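Long-range contacts in fructosyl amine: oxygen oxidoreductase (Aspergillus fumigatus, PDB 3DJE), which oxidatively deglycates fructosyl amino acids, the Amadori products of sugars and amines, using FAD as its cofactor: residues Ser7-Gly13 against Ala210-Cys216; His24-Tyr30 against Val378-Lys384; Val35-Tyr39 against Gln184-Val188. All blocks are in the same frame, centred on the assembly; numbering follows the deposited sequence.

Interaction 1. Residues Ser7-Gly13 against Ala210-Cys216; sequences SSLLIVG and AERTFLC. With FAD (flavin-adenine dinucleotide), chain C.
L10 and V12 bond to the backbones of R212, F214 and C216, which flank their partners T213 and L215 in adjacent parallel strands of the Rossmann-type sheet that carries the FAD of this MSOX/MTOX-family enzyme. Four backbone bonds make the pairing: L10 N to R212 O, F214 N to L10 O, V12 N to F214 O (2.8 Å, 177° at the hydrogen) and C216 N to V12 O, the last more bent. E211 N also donates to S8 O, less straight, at 132° about the hydrogen.

The apolar contacts fall on two faces. L9, I11 and F214 lie on the face covered by helices 16-27 and 373-382; I11 CG1 comes obliquely to the F214 ring, 4.0 Å from CD2. On the other face L10 CB meets A210 CB at 3.6 Å, and V12 and L215 run side by side.

Polar side chains meet at the outer end, where S7 OG, bonded to T4 N, lies 2.9 Å from E211 OE1 in what is at most a weak bond. A water joins S8 N to E211 OE2. At the opposite end, V12 CG1, anti to the backbone N (chi1 177°), comes 3.7 Å from FAD C2A, and G13 CA lies 3.6 Å from FAD N3A.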
loop_
_atom_site.group_PDB
_atom_site.type_symbol
_atom_site.label_atom_id
_atom_site.label_comp_id
_atom_site.label_asym_id
_atom_site.label_seq_id
_atom_site.Cartn_x
_atom_site.Cartn_y
_atom_site.Cartn_z
ATOM N N SER A 7 2.837 22.738 19.910
ATOM C CA SER A 7 2.287 23.373 18.702
ATOM C C SER A 7 1.176 22.526 18.103
ATOM O O SER A 7 1.279 21.306 18.058
ATOM C CB SER A 7 3.357 23.560 17.629
ATOM O OG SER A 7 4.303 24.543 17.992
ATOM N N SER A 8 0.128 23.182 17.612
ATOM C CA SER A 8 -0.958 22.472 16.931
ATOM C C SER A 8 -0.474 21.877 15.606
ATOM O O SER A 8 -0.064 22.610 14.697
ATOM C CB SER A 8 -2.154 23.399 16.694
ATOM O OG SER A 8 -3.152 22.735 15.931
ATOM N N LEU A 9 -0.514 20.548 15.520
ATOM C CA LEU A 9 -0.133 19.821 14.304
ATOM C C LEU A 9 -1.355 19.083 13.789
ATOM O O LEU A 9 -2.102 18.492 14.571
ATOM C CB LEU A 9 1.000 18.823 14.576
ATOM C CG LEU A 9 2.246 19.380 15.266
ATOM C CD1 LEU A 9 3.246 18.238 15.462
ATOM C CD2 LEU A 9 2.866 20.458 14.400
ATOM N N LEU A 10 -1.554 19.127 12.478
ATOM C CA LEU A 10 -2.738 18.538 11.864
ATOM C C LEU A 10 -2.315 17.524 10.832
ATOM O O LEU A 10 -1.455 17.823 10.000
ATOM C CB LEU A 10 -3.555 19.629 11.183
ATOM C CG LEU A 10 -4.911 19.214 10.616
ATOM C CD1 LEU A 10 -5.850 18.737 11.725
ATOM C CD2 LEU A 10 -5.527 20.396 9.885
ATOM N N ILE A 11 -2.888 16.319 10.898
ATOM C CA ILE A 11 -2.613 15.303 9.882
ATOM C C ILE A 11 -3.885 15.039 9.103
ATOM O O ILE A 11 -4.923 14.713 9.704
ATOM C CB ILE A 11 -2.117 13.981 10.494
ATOM C CG1 ILE A 11 -0.824 14.220 11.274
ATOM C CG2 ILE A 11 -1.928 12.905 9.406
ATOM C CD1 ILE A 11 -0.431 13.048 12.131
ATOM N N VAL A 12 -3.817 15.207 7.782
ATOM C CA VAL A 12 -4.956 14.899 6.903
ATOM C C VAL A 12 -4.813 13.468 6.397
ATOM O O VAL A 12 -3.942 13.172 5.563
ATOM C CB VAL A 12 -5.072 15.899 5.718
ATOM C CG1 VAL A 12 -6.254 15.510 4.752
ATOM C CG2 VAL A 12 -5.254 17.319 6.226
ATOM N N GLY A 13 -5.654 12.590 6.940
ATOM C CA GLY A 13 -5.649 11.167 6.626
ATOM C C GLY A 13 -5.126 10.312 7.769
ATOM O O GLY A 13 -3.990 10.491 8.219
ATOM N N ALA A 210 -3.627 25.026 12.214
ATOM C CA ALA A 210 -2.464 24.327 12.725
ATOM C C ALA A 210 -1.184 25.017 12.318
ATOM O O ALA A 210 -1.116 25.627 11.262
ATOM C CB ALA A 210 -2.456 22.904 12.221
ATOM N N GLU A 211 -0.173 24.906 13.183
ATOM C CA GLU A 211 1.160 25.399 12.879
ATOM C C GLU A 211 1.840 24.643 11.730
ATOM O O GLU A 211 2.602 25.223 10.958
ATOM C CB GLU A 211 2.017 25.356 14.148
ATOM C CG GLU A 211 1.592 26.347 15.224
ATOM C CD GLU A 211 2.689 26.556 16.272
ATOM O OE1 GLU A 211 3.882 26.521 15.897
ATOM O OE2 GLU A 211 2.365 26.736 17.470
ATOM N N ARG A 212 1.591 23.332 11.648
ATOM C CA ARG A 212 2.020 22.511 10.510
ATOM C C ARG A 212 0.893 21.556 10.154
ATOM O O ARG A 212 0.191 21.075 11.045
ATOM C CB ARG A 212 3.258 21.661 10.852
ATOM C CG ARG A 212 4.522 22.474 11.159
ATOM C CD ARG A 212 5.061 23.170 9.926
ATOM N NE ARG A 212 6.351 23.806 10.187
ATOM C CZ ARG A 212 6.500 24.983 10.797
ATOM N NH1 ARG A 212 5.443 25.680 11.200
ATOM N NH2 ARG A 212 7.718 25.468 11.003
ATOM N N THR A 213 0.721 21.325 8.858
ATOM C CA THR A 213 -0.265 20.386 8.317
ATOM C C THR A 213 0.475 19.330 7.512
ATOM O O THR A 213 1.286 19.671 6.645
ATOM C CB THR A 213 -1.275 21.136 7.400
ATOM O OG1 THR A 213 -1.967 22.145 8.155
ATOM C CG2 THR A 213 -2.276 20.186 6.757
ATOM N N PHE A 214 0.195 18.055 7.806
ATOM C CA PHE A 214 0.744 16.930 7.073
ATOM C C PHE A 214 -0.345 16.393 6.157
ATOM O O PHE A 214 -1.435 16.091 6.622
ATOM C CB PHE A 214 1.141 15.801 8.020
ATOM C CG PHE A 214 2.267 16.147 8.968
ATOM C CD1 PHE A 214 3.574 15.745 8.694
ATOM C CD2 PHE A 214 2.012 16.843 10.147
ATOM C CE1 PHE A 214 4.619 16.042 9.583
ATOM C CE2 PHE A 214 3.061 17.149 11.037
ATOM C CZ PHE A 214 4.362 16.741 10.744
ATOM N N LEU A 215 -0.030 16.255 4.876
ATOM C CA LEU A 215 -0.978 15.701 3.922
ATOM C C LEU A 215 -0.632 14.228 3.682
ATOM O O LEU A 215 0.372 13.911 3.046
ATOM C CB LEU A 215 -0.972 16.522 2.638
ATOM C CG LEU A 215 -1.964 16.093 1.550
ATOM C CD1 LEU A 215 -3.384 16.065 2.109
ATOM C CD2 LEU A 215 -1.861 17.040 0.372
ATOM N N CYS A 216 -1.484 13.354 4.218
ATOM C CA CYS A 216 -1.277 11.907 4.180
ATOM C C CYS A 216 -2.554 11.209 3.719
ATOM O O CYS A 216 -2.969 10.199 4.278
ATOM C CB CYS A 216 -0.883 11.405 5.575
ATOM S SG CYS A 216 0.699 12.032 6.138
HETATM P PA FAD C . -3.994 5.030 2.801
HETATM O O1A FAD C . -3.580 4.053 3.814
HETATM O O2A FAD C . -4.926 4.588 1.719
HETATM O O5B FAD C . -4.597 6.233 3.633
HETATM C C5B FAD C . -5.232 7.360 3.024
HETATM C C4B FAD C . -6.190 7.945 4.070
HETATM O O4B FAD C . -6.613 9.190 3.482
HETATM C C3B FAD C . -7.436 7.033 4.153
HETATM O O3B FAD C . -7.622 6.530 5.487
HETATM C C2B FAD C . -8.562 7.995 3.740
HETATM O O2B FAD C . -9.784 7.791 4.516
HETATM C C1B FAD C . -7.904 9.385 3.972
HETATM N N9A FAD C . -8.738 10.412 3.275
HETATM C C8A FAD C . -9.336 10.333 2.067
HETATM N N7A FAD C . -10.040 11.464 1.854
HETATM C C5A FAD C . -9.884 12.250 2.929
HETATM C C6A FAD C . -10.374 13.510 3.288
HETATM N N6A FAD C . -11.204 14.181 2.454
HETATM N N1A FAD C . -10.014 14.031 4.478
HETATM C C2A FAD C . -9.203 13.370 5.313
HETATM N N3A FAD C . -8.720 12.162 5.003
HETATM C C4A FAD C . -9.051 11.591 3.820
HETATM N N1 FAD C . 2.166 -2.464 0.270
HETATM C C2 FAD C . 3.106 -3.306 0.860
HETATM O O2 FAD C . 4.078 -2.858 1.473
HETATM N N3 FAD C . 2.942 -4.687 0.744
HETATM C C4 FAD C . 1.874 -5.243 0.048
HETATM O O4 FAD C . 1.759 -6.472 -0.030
HETATM C C4X FAD C . 0.945 -4.383 -0.557
HETATM N N5 FAD C . -0.128 -4.906 -1.277
HETATM C C5X FAD C . -1.135 -4.052 -1.719
HETATM C C6 FAD C . -2.296 -4.610 -2.247
HETATM C C7 FAD C . -3.341 -3.791 -2.655
HETATM C C7M FAD C . -4.586 -4.462 -3.252
HETATM C C8 FAD C . -3.243 -2.408 -2.514
HETATM C C8M FAD C . -4.440 -1.505 -2.898
HETATM C C9 FAD C . -2.079 -1.852 -1.965
HETATM C C9A FAD C . -1.022 -2.674 -1.553
HETATM N N10 FAD C . 0.166 -2.145 -1.011
HETATM C C10 FAD C . 1.102 -3.004 -0.436
HETATM C "C1'" FAD C . 0.417 -0.697 -1.028
HETATM C "C2'" FAD C . 0.010 -0.082 0.311
HETATM O "O2'" FAD C . -1.243 -0.650 0.751
HETATM C "C3'" FAD C . -0.116 1.430 0.150
HETATM O "O3'" FAD C . 1.044 1.930 -0.548
HETATM C "C4'" FAD C . -0.191 2.152 1.500
HETATM O "O4'" FAD C . -1.103 1.513 2.393
HETATM C "C5'" FAD C . -0.651 3.596 1.262
HETATM O "O5'" FAD C . -0.673 4.306 2.512
HETATM P P FAD C . -1.195 5.821 2.564
HETATM O O1P FAD C . -0.449 6.627 1.552
HETATM O O2P FAD C . -1.171 6.202 3.991
HETATM O O3P FAD C . -2.731 5.743 2.099
HETATM O O HOH W 1 0.016 26.075 18.002
#

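Interaction 2. Residues His24-Tyr30 against Val378-Lys384; sequences HLARRGY and VDAMEGK
R28 and Y30, at the end of helix 16-27, reach across to D379 and E382 in the last turns of helix 373-382. The R28 guanidinium is the main donor. Its NH1 and NH2 both point end-on at a single oxygen, D379 OD1, with NH2 the nearer at 2.8 Å and almost in line with the C-O bond; NH1 comes from above the carboxylate plane and also bonds N375 OD1. NH2 has a second acceptor in E382 OE1, also at 2.8 Å, and a water takes the hydrogen of NE. A bend at chi3 (68°) turns the group so that V378 CG1 lies over the centre of one guanidinium face while the carboxylates meet its edge.

Both oxygens of E382 are used. K384 NZ and R28 NH2 approach OE1 from opposite faces of the carboxylate. OE2 accepts the Y30 hydroxyl on its anti side, in a short bond of 2.5 Å from OH, and a second hydrogen from the water that R28 NE holds.

Beneath this network the contact is apolar: L25 CD2 packs on V378 CG2 at 3.6 Å, and in the conformer modelled here CE of selenomethionine M381 lies 3.7 Å from Y30 CZ. Schellman motifs close both helices, at G29 and G383. With two cations, a hydroxyl and a water around it, E382 probably stays ionised, and its charge would help offset the nearness of R28 and K384, whose nitrogens NH2 and NZ are 4.4 Å apart.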
loop_
_atom_site.group_PDB
_atom_site.type_symbol
_atom_site.label_atom_id
_atom_site.label_comp_id
_atom_site.label_asym_id
_atom_site.label_seq_id
_atom_site.Cartn_x
_atom_site.Cartn_y
_atom_site.Cartn_z
ATOM N N HIS A 24 4.672 8.477 15.472
ATOM C CA HIS A 24 6.027 8.988 15.645
ATOM C C HIS A 24 6.074 10.395 16.214
ATOM O O HIS A 24 6.961 10.694 17.015
ATOM C CB HIS A 24 6.852 8.792 14.385
ATOM C CG HIS A 24 7.217 7.363 14.169
ATOM N ND1 HIS A 24 8.167 6.724 14.938
ATOM C CD2 HIS A 24 6.727 6.429 13.318
ATOM C CE1 HIS A 24 8.273 5.465 14.543
ATOM N NE2 HIS A 24 7.405 5.260 13.568
ATOM N N LEU A 25 5.090 11.227 15.888
ATOM C CA LEU A 25 5.013 12.540 16.540
ATOM C C LEU A 25 4.840 12.341 18.043
ATOM O O LEU A 25 5.530 12.997 18.844
ATOM C CB LEU A 25 3.849 13.375 15.996
ATOM C CG LEU A 25 4.080 14.016 14.630
ATOM C CD1 LEU A 25 2.753 14.529 14.062
ATOM C CD2 LEU A 25 5.111 15.155 14.643
ATOM N N ALA A 26 3.915 11.453 18.422
ATOM C CA ALA A 26 3.627 11.181 19.832
ATOM C C ALA A 26 4.874 10.633 20.523
ATOM O O ALA A 26 5.222 11.074 21.628
ATOM C CB ALA A 26 2.470 10.197 19.974
ATOM N N ARG A 27 5.565 9.702 19.869
ATOM C CA ARG A 27 6.803 9.142 20.470
ATOM C C ARG A 27 7.890 10.182 20.653
ATOM O O ARG A 27 8.715 10.074 21.571
ATOM C CB ARG A 27 7.338 7.965 19.653
ATOM C CG ARG A 27 6.456 6.748 19.748
ATOM C CD ARG A 27 7.071 5.627 18.920
ATOM N NE ARG A 27 6.396 4.361 19.148
ATOM C CZ ARG A 27 6.747 3.217 18.558
ATOM N NH1 ARG A 27 7.768 3.198 17.705
ATOM N NH2 ARG A 27 6.083 2.098 18.827
ATOM N N ARG A 28 7.891 11.187 19.786
ATOM C CA ARG A 28 8.923 12.210 19.808
ATOM C C ARG A 28 8.547 13.404 20.689
ATOM O O ARG A 28 9.274 14.398 20.739
ATOM C CB ARG A 28 9.335 12.588 18.381
ATOM C CG ARG A 28 10.093 11.422 17.731
ATOM C CD ARG A 28 10.173 11.492 16.217
ATOM N NE ARG A 28 11.001 12.590 15.735
ATOM C CZ ARG A 28 11.613 12.601 14.554
ATOM N NH1 ARG A 28 11.520 11.560 13.738
ATOM N NH2 ARG A 28 12.327 13.647 14.193
ATOM N N GLY A 29 7.433 13.267 21.403
ATOM C CA GLY A 29 7.080 14.203 22.471
ATOM C C GLY A 29 6.014 15.221 22.149
ATOM O O GLY A 29 5.638 16.008 23.026
ATOM N N TYR A 30 5.522 15.230 20.911
ATOM C CA TYR A 30 4.487 16.211 20.543
ATOM C C TYR A 30 3.167 15.893 21.220
ATOM O O TYR A 30 2.761 14.729 21.269
ATOM C CB TYR A 30 4.341 16.302 19.031
ATOM C CG TYR A 30 5.558 16.886 18.350
ATOM C CD1 TYR A 30 5.676 18.273 18.170
ATOM C CD2 TYR A 30 6.598 16.075 17.903
ATOM C CE1 TYR A 30 6.780 18.822 17.538
ATOM C CE2 TYR A 30 7.716 16.620 17.258
ATOM C CZ TYR A 30 7.804 18.002 17.086
ATOM O OH TYR A 30 8.917 18.555 16.473
ATOM N N VAL A 378 8.185 12.969 9.944
ATOM C CA VAL A 378 8.505 13.931 11.026
ATOM C C VAL A 378 9.869 14.598 10.752
ATOM O O VAL A 378 10.017 15.802 10.923
ATOM C CB VAL A 378 8.419 13.303 12.423
ATOM C CG1 VAL A 378 8.813 14.329 13.512
ATOM C CG2 VAL A 378 6.986 12.829 12.693
ATOM N N ASP A 379 10.858 13.812 10.321
ATOM C CA ASP A 379 12.147 14.385 9.948
ATOM C C ASP A 379 11.995 15.488 8.894
ATOM O O ASP A 379 12.657 16.521 8.961
ATOM C CB ASP A 379 13.090 13.300 9.448
ATOM C CG ASP A 379 13.690 12.462 10.576
ATOM O OD1 ASP A 379 13.559 12.813 11.782
ATOM O OD2 ASP A 379 14.320 11.433 10.239
ATOM N N ALA A 380 11.109 15.274 7.925
ATOM C CA ALA A 380 10.873 16.286 6.902
ATOM C C ALA A 380 10.356 17.577 7.533
ATOM O O ALA A 380 10.830 18.664 7.208
ATOM C CB ALA A 380 9.917 15.765 5.838
HETATM N N MSE A 381 9.393 17.461 8.446
HETATM C CA MSE A 381 8.869 18.647 9.129
HETATM C C MSE A 381 9.994 19.371 9.856
HETATM O O MSE A 381 10.112 20.596 9.772
HETATM C CB MSE A 381 7.749 18.298 10.114
HETATM C CG MSE A 381 7.102 19.544 10.719
HETATM SE SE MSE A 381 6.163 19.314 12.420
HETATM C CE MSE A 381 7.519 18.390 13.458
ATOM N N GLU A 382 10.832 18.598 10.543
ATOM C CA GLU A 382 11.883 19.161 11.401
ATOM C C GLU A 382 13.159 19.561 10.654
ATOM O O GLU A 382 14.057 20.168 11.248
ATOM C CB GLU A 382 12.217 18.185 12.530
ATOM C CG GLU A 382 11.066 17.941 13.492
ATOM C CD GLU A 382 11.443 17.016 14.644
ATOM O OE1 GLU A 382 12.509 16.379 14.571
ATOM O OE2 GLU A 382 10.652 16.907 15.609
ATOM N N GLY A 383 13.234 19.230 9.369
ATOM C CA GLY A 383 14.419 19.522 8.546
ATOM C C GLY A 383 15.618 18.621 8.804
ATOM O O GLY A 383 16.766 19.061 8.671
ATOM N N LYS A 384 15.363 17.352 9.129
ATOM C CA LYS A 384 16.418 16.404 9.538
ATOM C C LYS A 384 16.645 15.233 8.560
ATOM O O LYS A 384 17.348 14.261 8.888
ATOM C CB LYS A 384 16.107 15.854 10.936
ATOM C CG LYS A 384 16.185 16.882 12.045
ATOM C CD LYS A 384 15.674 16.298 13.342
ATOM C CE LYS A 384 15.843 17.273 14.494
ATOM N NZ LYS A 384 15.092 16.756 15.677
HETATM O O HOH W 2 11.616 15.051 17.213
#

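Interaction 3. Residues Val35-Tyr39 against Gln184-Val188. With FAD (flavin-adenine dinucleotide), chain C.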
loop_
_atom_site.group_PDB
_atom_site.type_symbol
_atom_site.label_atom_id
_atom_site.label_comp_id
_atom_site.label_asym_id
_atom_site.label_seq_id
_atom_site.Cartn_x
_atom_site.Cartn_y
_atom_site.Cartn_z
ATOM N N VAL A 35 -5.685 14.259 14.067
ATOM C CA VAL A 35 -5.768 13.539 12.795
ATOM C C VAL A 35 -7.216 13.529 12.322
ATOM O O VAL A 35 -8.122 13.193 13.103
ATOM C CB VAL A 35 -5.256 12.074 12.920
ATOM C CG1 VAL A 35 -5.212 11.395 11.534
ATOM C CG2 VAL A 35 -3.862 12.023 13.557
ATOM N N LEU A 36 -7.408 13.848 11.039
ATOM C CA LEU A 36 -8.746 13.907 10.420
ATOM C C LEU A 36 -8.912 12.841 9.349
ATOM O O LEU A 36 -8.073 12.717 8.460
ATOM C CB LEU A 36 -8.954 15.277 9.748
ATOM C CG LEU A 36 -8.828 16.527 10.621
ATOM C CD1 LEU A 36 -8.880 17.773 9.728
ATOM C CD2 LEU A 36 -9.916 16.571 11.683
ATOM N N ASP A 37 -10.015 12.107 9.398
ATOM C CA ASP A 37 -10.295 11.102 8.351
ATOM C C ASP A 37 -11.815 10.922 8.212
ATOM O O ASP A 37 -12.502 10.877 9.218
ATOM C CB ASP A 37 -9.623 9.778 8.745
ATOM C CG ASP A 37 -9.470 8.809 7.581
ATOM O OD1 ASP A 37 -10.498 8.320 7.061
ATOM O OD2 ASP A 37 -8.319 8.530 7.184
ATOM N N PRO A 38 -12.336 10.817 6.967
ATOM C CA PRO A 38 -13.773 10.664 6.732
ATOM C C PRO A 38 -14.340 9.296 7.135
ATOM O O PRO A 38 -15.568 9.130 7.164
ATOM C CB PRO A 38 -13.911 10.872 5.213
ATOM C CG PRO A 38 -12.602 10.509 4.646
ATOM C CD PRO A 38 -11.581 10.893 5.707
ATOM N N TYR A 39 -13.464 8.344 7.456
ATOM C CA TYR A 39 -13.892 7.017 7.920
ATOM C C TYR A 39 -13.359 6.716 9.328
ATOM O O TYR A 39 -12.283 7.184 9.687
ATOM C CB TYR A 39 -13.416 5.924 6.958
ATOM C CG TYR A 39 -14.064 5.956 5.595
ATOM C CD1 TYR A 39 -15.092 5.068 5.273
ATOM C CD2 TYR A 39 -13.645 6.862 4.622
ATOM C CE1 TYR A 39 -15.697 5.095 4.010
ATOM C CE2 TYR A 39 -14.259 6.908 3.353
ATOM C CZ TYR A 39 -15.277 6.014 3.066
ATOM O OH TYR A 39 -15.875 6.038 1.817
ATOM N N GLN A 184 -17.490 14.984 10.146
ATOM C CA GLN A 184 -16.519 15.622 11.064
ATOM C C GLN A 184 -15.046 15.477 10.661
ATOM O O GLN A 184 -14.240 16.355 10.954
ATOM C CB GLN A 184 -16.723 15.164 12.519
ATOM C CG GLN A 184 -16.646 13.637 12.732
ATOM C CD GLN A 184 -17.980 12.912 12.449
ATOM O OE1 GLN A 184 -18.959 13.517 11.985
ATOM N NE2 GLN A 184 -18.018 11.604 12.732
ATOM N N GLY A 185 -14.706 14.375 10.000
ATOM C CA GLY A 185 -13.311 14.131 9.611
ATOM C C GLY A 185 -13.031 14.234 8.123
ATOM O O GLY A 185 -11.921 13.934 7.690
ATOM N N ARG A 186 -14.030 14.641 7.332
ATOM C CA ARG A 186 -13.852 14.748 5.891
ATOM C C ARG A 186 -13.344 16.142 5.549
ATOM O O ARG A 186 -14.106 17.121 5.576
ATOM C CB ARG A 186 -15.154 14.448 5.121
ATOM C CG ARG A 186 -15.023 14.703 3.620
ATOM C CD ARG A 186 -16.161 14.110 2.785
ATOM N NE ARG A 186 -15.974 12.674 2.557
ATOM C CZ ARG A 186 -15.050 12.145 1.750
ATOM N NH1 ARG A 186 -14.201 12.934 1.085
ATOM N NH2 ARG A 186 -14.962 10.822 1.615
ATOM N N VAL A 187 -12.063 16.239 5.218
ATOM C CA VAL A 187 -11.517 17.543 4.824
ATOM C C VAL A 187 -12.098 17.932 3.469
ATOM O O VAL A 187 -12.127 17.113 2.538
ATOM C CB VAL A 187 -9.977 17.516 4.742
ATOM C CG1 VAL A 187 -9.460 18.794 4.121
ATOM C CG2 VAL A 187 -9.373 17.328 6.138
ATOM N N VAL A 188 -12.544 19.185 3.358
ATOM C CA VAL A 188 -13.098 19.677 2.086
ATOM C C VAL A 188 -12.172 20.650 1.365
ATOM O O VAL A 188 -12.280 20.826 0.147
ATOM C CB VAL A 188 -14.513 20.298 2.221
ATOM C CG1 VAL A 188 -15.509 19.236 2.732
ATOM C CG2 VAL A 188 -14.488 21.543 3.112
HETATM P PA FAD C . -3.994 5.030 2.801
HETATM O O1A FAD C . -3.580 4.053 3.814
HETATM O O2A FAD C . -4.926 4.588 1.719
HETATM O O5B FAD C . -4.597 6.233 3.633
HETATM C C5B FAD C . -5.232 7.360 3.024
HETATM C C4B FAD C . -6.190 7.945 4.070
HETATM O O4B FAD C . -6.613 9.190 3.482
HETATM C C3B FAD C . -7.436 7.033 4.153
HETATM O O3B FAD C . -7.622 6.530 5.487
HETATM C C2B FAD C . -8.562 7.995 3.740
HETATM O O2B FAD C . -9.784 7.791 4.516
HETATM C C1B FAD C . -7.904 9.385 3.972
HETATM N N9A FAD C . -8.738 10.412 3.275
HETATM C C8A FAD C . -9.336 10.333 2.067
HETATM N N7A FAD C . -10.040 11.464 1.854
HETATM C C5A FAD C . -9.884 12.250 2.929
HETATM C C6A FAD C . -10.374 13.510 3.288
HETATM N N6A FAD C . -11.204 14.181 2.454
HETATM N N1A FAD C . -10.014 14.031 4.478
HETATM C C2A FAD C . -9.203 13.370 5.313
HETATM N N3A FAD C . -8.720 12.162 5.003
HETATM C C4A FAD C . -9.051 11.591 3.820
HETATM N N1 FAD C . 2.166 -2.464 0.270
HETATM C C2 FAD C . 3.106 -3.306 0.860
HETATM O O2 FAD C . 4.078 -2.858 1.473
HETATM N N3 FAD C . 2.942 -4.687 0.744
HETATM C C4 FAD C . 1.874 -5.243 0.048
HETATM O O4 FAD C . 1.759 -6.472 -0.030
HETATM C C4X FAD C . 0.945 -4.383 -0.557
HETATM N N5 FAD C . -0.128 -4.906 -1.277
HETATM C C5X FAD C . -1.135 -4.052 -1.719
HETATM C C6 FAD C . -2.296 -4.610 -2.247
HETATM C C7 FAD C . -3.341 -3.791 -2.655
HETATM C C7M FAD C . -4.586 -4.462 -3.252
HETATM C C8 FAD C . -3.243 -2.408 -2.514
HETATM C C8M FAD C . -4.440 -1.505 -2.898
HETATM C C9 FAD C . -2.079 -1.852 -1.965
HETATM C C9A FAD C . -1.022 -2.674 -1.553
HETATM N N10 FAD C . 0.166 -2.145 -1.011
HETATM C C10 FAD C . 1.102 -3.004 -0.436
HETATM C "C1'" FAD C . 0.417 -0.697 -1.028
HETATM C "C2'" FAD C . 0.010 -0.082 0.311
HETATM O "O2'" FAD C . -1.243 -0.650 0.751
HETATM C "C3'" FAD C . -0.116 1.430 0.150
HETATM O "O3'" FAD C . 1.044 1.930 -0.548
HETATM C "C4'" FAD C . -0.191 2.152 1.500
HETATM O "O4'" FAD C . -1.103 1.513 2.393
HETATM C "C5'" FAD C . -0.651 3.596 1.262
HETATM O "O5'" FAD C . -0.673 4.306 2.512
HETATM P P FAD C . -1.195 5.821 2.564
HETATM O O1P FAD C . -0.449 6.627 1.552
HETATM O O2P FAD C . -1.171 6.202 3.991
HETATM O O3P FAD C . -2.731 5.743 2.099
#
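The adenosine pocket of the Rossmann-type FAD site is built here from the end of strand 33-37 with the residues after it, and the loop leading into strand 187-193. No hydrogen bond crosses directly between them; the contact is van der Waals packing of backbone and side chains. L36 CD1 meets V187 CG2 at 3.7 Å, the two side chains crossing at about a right angle. G185 packs against the backbone of D37 and P38, its CA giving a CH...O contact to D37 O at 3.4 Å. P38 CB sits over one face of the R186 guanidinium, displaced toward its rim; a bend at chi3 (-80°) folds the arginine back across the proline.

The cofactor joins the segments through polar bonds. From 184-188, V187 reads the adenine edge with its backbone: N donates to FAD N1A, and O accepts from FAD N6A, each at 3.1 Å. P38 CD and CG contact the same ring system, CD coming within 3.2 Å of FAD N3A.

On the ribose, the D37 carboxylate takes both hydroxyls, one on each oxygen. OD2 also accepts from A14 N in the glycine-rich turn, which helps orient the carboxylate. OD1 accepts from FAD O2B at 2.7 Å and, through its anti lone pair, from Y39 N at 3.0 Å, the bond that closes an Asx turn.

Interactions 1 and 3 are buried and share one sheet: strands 9-12 and 33-37 are neighbours in it, joined by backbone bonds such as G13 N to L36 O, and both contacts end on FAD. Interaction 1 is mainly backbone pairing, whereas in interaction 3 the polar bonds go chiefly to the cofactor. Interaction 2, partly buried, lies on the helical layer over the sheet, away from the FAD, and adds a network of charged side chains. Its apolar underside meets interaction 1 directly: L9 CD1 packs on L25 CD2 at 3.7 Å and also touches Y30. Interactions 2 and 3 do not touch; their nearest atoms are about 7 Å apart.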